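Local structure of SnoaL-like domain-containing protein (2RFR) at residues D36-Y50 / K59-Q71. The protein is of unknown function but has the NTF2-like, cystatin-like fold of the SnoaL-like family, in which a curved sheet packs against helices. Residues are numbered along the deposited sequence; the frame is centred on the assembly and turned at random.
Sequences DAEALSELWVEDGEY and KGRAAIAALIDGQ
Lys59 runs alongside Glu49, its antiparallel non-hydrogen-bonded partner at the sheet edge; in the conformer given, NZ lies 3.9 Å from Glu49 OE2, a long and tentative salt bridge, while Glu49 OE1 pairs with Arg136. Gly60 N gives a nearly straight bond to Gly48 O (2.8 Å, 168°). Arg61 then opens helix 61-69, which follows edge strand 58-59 of the NTF2-like domain: its N bonds Glu46 O, and its side chain, extended from CG to NE, reaches the turn after helix 37-41. There NE and NH2 grip Trp44 O side-on (2.9 and 2.8 Å), the oxygen lying near the guanidinium plane, with Glu42 CA over one face and Glu46 CA over the other. A leucine here, with no N-H to offer, leaves Trp44 O without these donors, and the Ser41-Trp44 turn would probably be freer to shift. Ile64 lays CD1 over the five-membered ring of Trp44, a CH-pi contact 3.6 Å from its centroid, and turns CG2 to Leu40 CD2. Ala65 CB meets Ala37 CB at 4.0 Å where the axes of helices 37-41 and 61-69 cross at 136°. Leu67 CD1 touches Tyr50; Ile68 meets Ala37 and Leu40. Polar bonds thus fix the helix start to the strand corner, whereas apolar contacts hold its later turns against helix 37-41, Trp44 and Tyr50.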
loop_
_atom_site.group_PDB
_atom_site.type_symbol
_atom_site.label_atom_id
_atom_site.label_comp_id
_atom_site.label_asym_id
_atom_site.label_seq_id
_atom_site.Cartn_x
_atom_site.Cartn_y
_atom_site.Cartn_z
ATOM N N ASP A 36 12.849 10.335 -13.083
ATOM C CA ASP A 36 13.333 9.380 -14.089
ATOM C C ASP A 36 12.270 9.241 -15.172
ATOM O O ASP A 36 11.502 8.279 -15.235
ATOM C CB ASP A 36 13.641 8.064 -13.444
ATOM C CG ASP A 36 14.431 7.109 -14.409
ATOM O OD1 ASP A 36 14.442 7.291 -15.695
ATOM O OD2 ASP A 36 15.053 6.174 -13.857
ATOM N N ALA A 37 12.198 10.273 -16.004
ATOM C CA ALA A 37 11.132 10.389 -16.985
ATOM C C ALA A 37 11.081 9.245 -17.985
ATOM O O ALA A 37 10.007 8.712 -18.317
ATOM C CB ALA A 37 11.294 11.707 -17.756
ATOM N N GLU A 38 12.248 8.860 -18.485
ATOM C CA GLU A 38 12.293 7.760 -19.444
ATOM C C GLU A 38 11.769 6.466 -18.854
ATOM O O GLU A 38 10.938 5.793 -19.446
ATOM C CB GLU A 38 13.764 7.572 -19.883
ATOM C CG GLU A 38 13.982 6.487 -20.922
ATOM C CD GLU A 38 15.431 6.396 -21.305
ATOM O OE1 GLU A 38 16.213 5.702 -20.601
ATOM O OE2 GLU A 38 15.774 7.067 -22.289
ATOM N N ALA A 39 12.306 6.045 -17.716
ATOM C CA ALA A 39 11.853 4.809 -17.119
ATOM C C ALA A 39 10.405 4.843 -16.748
ATOM O O ALA A 39 9.691 3.860 -16.887
ATOM C CB ALA A 39 12.740 4.424 -15.933
ATOM N N LEU A 40 9.937 5.988 -16.263
ATOM C CA LEU A 40 8.503 6.116 -15.949
ATOM C C LEU A 40 7.636 5.905 -17.195
ATOM O O LEU A 40 6.660 5.169 -17.174
ATOM C CB LEU A 40 8.238 7.452 -15.275
ATOM C CG LEU A 40 6.813 7.772 -14.894
ATOM C CD1 LEU A 40 6.758 8.636 -13.650
ATOM C CD2 LEU A 40 6.040 8.467 -16.074
ATOM N N SER A 41 8.027 6.519 -18.306
ATOM C CA SER A 41 7.276 6.362 -19.542
ATOM C C SER A 41 7.269 4.928 -20.023
ATOM O O SER A 41 6.270 4.483 -20.649
ATOM C CB SER A 41 7.793 7.310 -20.620
ATOM O OG SER A 41 9.042 6.869 -21.189
ATOM N N GLU A 42 8.336 4.183 -19.738
ATOM C CA GLU A 42 8.455 2.782 -20.125
ATOM C C GLU A 42 7.648 1.830 -19.278
ATOM O O GLU A 42 7.576 0.640 -19.615
ATOM C CB GLU A 42 9.937 2.398 -20.183
ATOM C CG GLU A 42 10.692 3.148 -21.290
ATOM C CD GLU A 42 12.190 3.082 -21.209
ATOM O OE1 GLU A 42 12.744 2.547 -20.217
ATOM O OE2 GLU A 42 12.819 3.587 -22.180
ATOM N N LEU A 43 6.957 2.312 -18.256
ATOM C CA LEU A 43 5.915 1.517 -17.625
ATOM C C LEU A 43 4.729 1.267 -18.562
ATOM O O LEU A 43 3.983 0.309 -18.324
ATOM C CB LEU A 43 5.436 2.207 -16.355
ATOM C CG LEU A 43 6.476 2.480 -15.260
ATOM C CD1 LEU A 43 5.808 3.323 -14.152
ATOM C CD2 LEU A 43 7.044 1.181 -14.681
ATOM N N TRP A 44 4.546 2.156 -19.543
ATOM C CA TRP A 44 3.506 2.062 -20.540
ATOM C C TRP A 44 3.989 1.434 -21.816
ATOM O O TRP A 44 5.162 1.472 -22.157
ATOM C CB TRP A 44 3.009 3.474 -20.905
ATOM C CG TRP A 44 1.951 4.099 -19.990
ATOM C CD1 TRP A 44 0.629 4.173 -20.198
ATOM C CD2 TRP A 44 2.220 4.813 -18.735
ATOM N NE1 TRP A 44 0.041 4.868 -19.191
ATOM C CE2 TRP A 44 0.993 5.289 -18.288
ATOM C CE3 TRP A 44 3.363 5.129 -18.008
ATOM C CZ2 TRP A 44 0.865 6.041 -17.123
ATOM C CZ3 TRP A 44 3.230 5.868 -16.837
ATOM C CH2 TRP A 44 1.990 6.325 -16.422
ATOM N N VAL A 45 3.032 0.888 -22.557
ATOM C CA VAL A 45 3.214 0.555 -23.994
ATOM C C VAL A 45 3.589 1.821 -24.740
ATOM O O VAL A 45 3.357 2.957 -24.291
ATOM C CB VAL A 45 1.983 -0.159 -24.577
ATOM C CG1 VAL A 45 1.712 -1.477 -23.833
ATOM C CG2 VAL A 45 0.761 0.743 -24.632
ATOM N N GLU A 46 4.160 1.642 -25.934
ATOM C CA GLU A 46 4.672 2.795 -26.673
ATOM C C GLU A 46 3.644 3.886 -26.908
ATOM O O GLU A 46 3.961 5.060 -26.800
ATOM C CB GLU A 46 5.228 2.359 -28.061
ATOM C CG GLU A 46 5.589 3.553 -28.986
ATOM C CD GLU A 46 6.651 4.501 -28.423
ATOM O OE1 GLU A 46 7.602 4.033 -27.794
ATOM O OE2 GLU A 46 6.530 5.735 -28.608
ATOM N N ASP A 47 2.432 3.479 -27.257
ATOM C CA ASP A 47 1.350 4.424 -27.499
ATOM C C ASP A 47 0.377 4.549 -26.310
ATOM O O ASP A 47 -0.788 4.878 -26.449
ATOM C CB ASP A 47 0.605 4.051 -28.779
ATOM C CG ASP A 47 -0.131 2.770 -28.702
ATOM O OD1 ASP A 47 0.144 1.966 -27.794
ATOM O OD2 ASP A 47 -0.929 2.493 -29.664
ATOM N N GLY A 48 0.918 4.339 -25.122
ATOM C CA GLY A 48 0.130 4.442 -23.898
ATOM C C GLY A 48 -0.362 5.849 -23.631
ATOM O O GLY A 48 0.182 6.829 -24.129
ATOM N N GLU A 49 -1.387 5.955 -22.776
ATOM C CA GLU A 49 -1.969 7.265 -22.485
ATOM C C GLU A 49 -2.080 7.474 -20.977
ATOM O O GLU A 49 -2.344 6.542 -20.205
ATOM C CB GLU A 49 -3.365 7.349 -23.085
ATOM C CG GLU A 49 -3.387 7.244 -24.572
ATOM C CD GLU A 49 -4.796 7.448 -25.029
ATOM O OE1 GLU A 49 -5.755 6.802 -24.488
ATOM O OE2 GLU A 49 -4.945 8.134 -26.027
ATOM N N TYR A 50 -1.982 8.738 -20.607
ATOM C CA TYR A 50 -2.219 9.177 -19.245
ATOM C C TYR A 50 -3.128 10.397 -19.324
ATOM O O TYR A 50 -2.725 11.460 -19.829
ATOM C CB TYR A 50 -0.898 9.496 -18.560
ATOM C CG TYR A 50 -0.976 9.825 -17.070
ATOM C CD1 TYR A 50 -2.158 9.794 -16.310
ATOM C CD2 TYR A 50 0.226 10.041 -16.364
ATOM C CE1 TYR A 50 -2.164 10.146 -14.949
ATOM C CE2 TYR A 50 0.208 10.375 -15.010
ATOM C CZ TYR A 50 -0.993 10.401 -14.305
ATOM O OH TYR A 50 -1.061 10.730 -12.952
ATOM N N LYS A 59 -0.216 11.278 -24.749
ATOM C CA LYS A 59 -0.305 10.105 -25.623
ATOM C C LYS A 59 1.069 9.737 -26.162
ATOM O O LYS A 59 1.700 10.551 -26.860
ATOM C CB LYS A 59 -1.253 10.394 -26.796
ATOM C CG LYS A 59 -2.637 10.959 -26.358
ATOM C CD LYS A 59 -3.655 10.950 -27.432
ATOM C CE LYS A 59 -5.025 11.211 -26.848
ATOM N NZ LYS A 59 -6.017 11.313 -28.008
ATOM N N GLY A 60 1.517 8.530 -25.847
ATOM C CA GLY A 60 2.799 8.039 -26.254
ATOM C C GLY A 60 3.879 8.286 -25.205
ATOM O O GLY A 60 3.802 9.206 -24.402
ATOM N N ARG A 61 4.921 7.475 -25.260
ATOM C CA ARG A 61 5.944 7.519 -24.241
ATOM C C ARG A 61 6.608 8.899 -24.183
ATOM O O ARG A 61 6.924 9.370 -23.094
ATOM C CB ARG A 61 6.993 6.418 -24.433
ATOM C CG ARG A 61 6.506 5.088 -24.038
ATOM C CD ARG A 61 7.615 4.042 -24.188
ATOM N NE ARG A 61 7.155 2.737 -23.786
ATOM C CZ ARG A 61 7.822 1.646 -24.028
ATOM N NH1 ARG A 61 9.022 1.703 -24.628
ATOM N NH2 ARG A 61 7.295 0.491 -23.668
ATOM N N ALA A 62 6.868 9.544 -25.328
ATOM C CA ALA A 62 7.551 10.820 -25.299
ATOM C C ALA A 62 6.721 11.831 -24.523
ATOM O O ALA A 62 7.256 12.594 -23.699
ATOM C CB ALA A 62 7.862 11.354 -26.731
ATOM N N ALA A 63 5.404 11.846 -24.719
ATOM C CA ALA A 63 4.529 12.793 -24.065
ATOM C C ALA A 63 4.452 12.507 -22.549
ATOM O O ALA A 63 4.371 13.419 -21.737
ATOM C CB ALA A 63 3.158 12.808 -24.706
ATOM N N ILE A 64 4.435 11.233 -22.195
ATOM C CA ILE A 64 4.373 10.850 -20.782
ATOM C C ILE A 64 5.683 11.258 -20.131
ATOM O O ILE A 64 5.682 11.862 -19.060
ATOM C CB ILE A 64 4.055 9.361 -20.618
ATOM C CG1 ILE A 64 2.629 9.019 -21.115
ATOM C CG2 ILE A 64 4.261 8.950 -19.116
ATOM C CD1 ILE A 64 2.283 7.552 -21.199
ATOM N N ALA A 65 6.837 10.995 -20.749
ATOM C CA ALA A 65 8.132 11.448 -20.217
ATOM C C ALA A 65 8.164 12.967 -20.066
ATOM O O ALA A 65 8.719 13.479 -19.113
ATOM C CB ALA A 65 9.286 10.945 -21.079
ATOM N N ALA A 66 7.572 13.692 -21.029
ATOM C CA ALA A 66 7.575 15.136 -21.027
ATOM C C ALA A 66 6.799 15.673 -19.816
ATOM O O ALA A 66 7.120 16.771 -19.337
ATOM C CB ALA A 66 6.986 15.681 -22.312
ATOM N N LEU A 67 5.828 14.951 -19.226
ATOM C CA LEU A 67 5.156 15.371 -18.012
ATOM C C LEU A 67 6.204 15.460 -16.888
ATOM O O LEU A 67 6.199 16.395 -16.114
ATOM C CB LEU A 67 4.052 14.396 -17.603
ATOM C CG LEU A 67 2.892 14.198 -18.528
ATOM C CD1 LEU A 67 1.977 13.057 -18.039
ATOM C CD2 LEU A 67 2.149 15.491 -18.627
ATOM N N ILE A 68 7.108 14.479 -16.784
ATOM C CA ILE A 68 8.102 14.432 -15.680
ATOM C C ILE A 68 9.229 15.413 -15.904
ATOM O O ILE A 68 9.758 15.997 -14.987
ATOM C CB ILE A 68 8.577 12.983 -15.566
ATOM C CG1 ILE A 68 7.408 12.000 -15.324
ATOM C CG2 ILE A 68 9.628 12.836 -14.452
ATOM C CD1 ILE A 68 6.506 12.361 -14.140
ATOM N N ASP A 69 9.584 15.616 -17.162
ATOM C CA ASP A 69 10.571 16.618 -17.515
ATOM C C ASP A 69 10.052 18.041 -17.535
ATOM O O ASP A 69 10.840 19.000 -17.634
ATOM C CB ASP A 69 11.156 16.286 -18.859
ATOM C CG ASP A 69 12.072 15.055 -18.854
ATOM O OD1 ASP A 69 12.651 14.764 -17.788
ATOM O OD2 ASP A 69 12.277 14.423 -19.933
ATOM N N GLY A 70 8.740 18.198 -17.407
ATOM C CA GLY A 70 8.093 19.475 -17.518
ATOM C C GLY A 70 8.329 20.389 -16.368
ATOM O O GLY A 70 8.663 19.983 -15.243
ATOM N N GLN A 71 8.212 21.691 -16.632
ATOM C CA GLN A 71 8.407 22.740 -15.635
ATOM C C GLN A 71 7.730 22.477 -14.327
ATOM O O GLN A 71 8.311 22.577 -13.235
ATOM C CB GLN A 71 7.788 24.057 -16.116
ATOM C CG GLN A 71 8.655 24.890 -16.931
ATOM C CD GLN A 71 7.854 25.971 -17.675
ATOM O OE1 GLN A 71 8.390 26.538 -18.642
ATOM N NE2 GLN A 71 6.573 26.319 -17.181
HETATM O O HOH W 1 6.828 8.288 -28.016
#